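Local coordinates for enoyl-CoA hydratase/isomerase family protein (Ruegeria pomeroyi, PDB 3L3S) that belongs to the crotonase superfamily and probably acts as a hydro-lyase, perhaps on acyl-CoA substrates, at residues G16-T21 and D49-L54. Numbering follows the deposited sequence.
Sequences GVLTLT and DHVHVL
The carbonyl of Gly16 takes two backbone N-H groups in succession, His52 N to Gly16 O at 2.8 Å and Val53 N to Gly16 O at 3.1 Å. The first donor lies in the carbonyl plane on a lone pair; the second stands 30° off that plane. Two residues on from Gly16, Leu18 N reaches back to the carbonyl of the same Val53, Leu18 N to Val53 O 2.9 Å with a nearly straight N-H...O angle of 176°, and the parallel pairing of Val17 with Val53 and Leu18 with Leu54 begins. Ahead of these pairs, Gly16 CA lies over one face of the His52 imidazole and makes a CH...O contact of 3.4 Å with His50 O. The ring is anchored through His52 ND1, which donates to Ala206 O, tying the turn before strand 53-58 to helix 194-207.

Side chains pack on both faces of the paired strands. Val53 CG2, placed between its own backbone N and carbonyl carbon (CG1 at chi1 -73°), meets Val17 CG2 at 3.7 Å, and both valines rest on Ala202 of helix 194-207. On the other face Leu18 and Leu54 run alongside each other in the same direction, Leu18 CD2 being 3.8 Å from Leu54 CD1. The same Leu18 methyl touches both branches of Val51, while Leu20 CD1 makes a looser contact with Leu54 CD1. Ala45 of helix 32-45 covers Leu18, Val51 and Leu54, and Ala41 meets Leu20. Strand 17-22, helix 32-45 and strand 53-58 thus form a beta-alpha-beta crossover, its helix packed against the leucine face, in the mixed sheet of the crotonase fold.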
loop_
_atom_site.group_PDB
_atom_site.type_symbol
_atom_site.label_atom_id
_atom_site.label_comp_id
_atom_site.label_asym_id
_atom_site.label_seq_id
_atom_site.Cartn_x
_atom_site.Cartn_y
_atom_site.Cartn_z
ATOM N N GLY B 16 0.762 -3.480 -33.222
ATOM C CA GLY B 16 1.280 -4.071 -31.994
ATOM C C GLY B 16 0.294 -4.245 -30.842
ATOM O O GLY B 16 0.583 -4.951 -29.874
ATOM N N VAL B 17 -0.865 -3.601 -30.949
ATOM C CA VAL B 17 -1.905 -3.667 -29.932
ATOM C C VAL B 17 -2.893 -4.793 -30.226
ATOM O O VAL B 17 -3.518 -4.804 -31.287
ATOM C CB VAL B 17 -2.678 -2.321 -29.843
ATOM C CG1 VAL B 17 -3.602 -2.302 -28.639
ATOM C CG2 VAL B 17 -1.713 -1.154 -29.795
ATOM N N LEU B 18 -3.006 -5.741 -29.294
ATOM C CA LEU B 18 -3.943 -6.867 -29.406
ATOM C C LEU B 18 -5.131 -6.660 -28.456
ATOM O O LEU B 18 -4.997 -6.732 -27.228
ATOM C CB LEU B 18 -3.248 -8.215 -29.125
ATOM C CG LEU B 18 -4.075 -9.514 -29.029
ATOM C CD1 LEU B 18 -4.895 -9.811 -30.288
ATOM C CD2 LEU B 18 -3.150 -10.664 -28.745
ATOM N N THR B 19 -6.292 -6.409 -29.048
ATOM C CA THR B 19 -7.511 -6.186 -28.296
ATOM C C THR B 19 -8.319 -7.464 -28.209
ATOM O O THR B 19 -8.628 -8.095 -29.222
ATOM C CB THR B 19 -8.341 -5.018 -28.890
ATOM O OG1 THR B 19 -7.562 -3.818 -28.825
ATOM C CG2 THR B 19 -9.633 -4.788 -28.111
ATOM N N LEU B 20 -8.567 -7.864 -26.963
ATOM C CA LEU B 20 -9.338 -9.040 -26.612
ATOM C C LEU B 20 -10.721 -8.540 -26.224
ATOM O O LEU B 20 -10.908 -7.914 -25.171
ATOM C CB LEU B 20 -8.667 -9.796 -25.456
ATOM C CG LEU B 20 -7.237 -10.324 -25.683
ATOM C CD1 LEU B 20 -6.712 -11.075 -24.448
ATOM C CD2 LEU B 20 -7.198 -11.227 -26.897
ATOM N N THR B 21 -11.670 -8.736 -27.134
ATOM C CA THR B 21 -13.038 -8.297 -26.918
ATOM C C THR B 21 -13.914 -9.479 -26.485
ATOM O O THR B 21 -14.288 -10.332 -27.298
ATOM C CB THR B 21 -13.573 -7.558 -28.169
ATOM O OG1 THR B 21 -12.724 -6.437 -28.446
ATOM C CG2 THR B 21 -14.970 -7.039 -27.947
ATOM N N ASP B 49 5.915 -12.101 -31.407
ATOM C CA ASP B 49 6.731 -10.879 -31.473
ATOM C C ASP B 49 5.956 -9.679 -32.016
ATOM O O ASP B 49 6.351 -8.531 -31.795
ATOM C CB ASP B 49 7.965 -11.101 -32.358
ATOM C CG ASP B 49 9.056 -11.920 -31.680
ATOM O OD1 ASP B 49 8.745 -12.933 -31.014
ATOM O OD2 ASP B 49 10.244 -11.558 -31.844
ATOM N N HIS B 50 4.861 -9.960 -32.730
ATOM C CA HIS B 50 4.001 -8.935 -33.325
ATOM C C HIS B 50 3.097 -8.284 -32.291
ATOM O O HIS B 50 2.745 -7.109 -32.424
ATOM C CB HIS B 50 3.163 -9.518 -34.465
ATOM C CG HIS B 50 3.852 -9.500 -35.793
ATOM N ND1 HIS B 50 4.553 -10.581 -36.284
ATOM C CD2 HIS B 50 3.958 -8.526 -36.728
ATOM C CE1 HIS B 50 5.064 -10.271 -37.463
ATOM N NE2 HIS B 50 4.717 -9.030 -37.756
ATOM N N VAL B 51 2.738 -9.060 -31.268
ATOM C CA VAL B 51 1.904 -8.584 -30.162
ATOM C C VAL B 51 2.807 -7.899 -29.133
ATOM O O VAL B 51 3.640 -8.546 -28.500
ATOM C CB VAL B 51 1.143 -9.753 -29.487
ATOM C CG1 VAL B 51 0.358 -9.263 -28.253
ATOM C CG2 VAL B 51 0.208 -10.412 -30.493
ATOM N N HIS B 52 2.642 -6.590 -28.988
ATOM C CA HIS B 52 3.443 -5.812 -28.051
ATOM C C HIS B 52 2.679 -5.485 -26.770
ATOM O O HIS B 52 3.255 -5.496 -25.685
ATOM C CB HIS B 52 3.936 -4.516 -28.707
ATOM C CG HIS B 52 4.901 -4.711 -29.845
ATOM N ND1 HIS B 52 5.517 -3.651 -30.472
ATOM C CD2 HIS B 52 5.331 -5.825 -30.487
ATOM C CE1 HIS B 52 6.278 -4.101 -31.456
ATOM N NE2 HIS B 52 6.183 -5.417 -31.485
ATOM N N VAL B 53 1.395 -5.149 -26.904
ATOM C CA VAL B 53 0.532 -4.806 -25.763
ATOM C C VAL B 53 -0.847 -5.465 -25.852
ATOM O O VAL B 53 -1.370 -5.690 -26.948
ATOM C CB VAL B 53 0.354 -3.259 -25.591
ATOM C CG1 VAL B 53 1.603 -2.629 -25.058
ATOM C CG2 VAL B 53 0.051 -2.609 -26.893
ATOM N N LEU B 54 -1.415 -5.793 -24.692
ATOM C CA LEU B 54 -2.731 -6.427 -24.599
ATOM C C LEU B 54 -3.790 -5.495 -24.030
ATOM O O LEU B 54 -3.531 -4.773 -23.064
ATOM C CB LEU B 54 -2.687 -7.665 -23.691
ATOM C CG LEU B 54 -2.049 -9.018 -24.013
ATOM C CD1 LEU B 54 -2.826 -9.679 -25.110
ATOM C CD2 LEU B 54 -0.574 -8.897 -24.354
#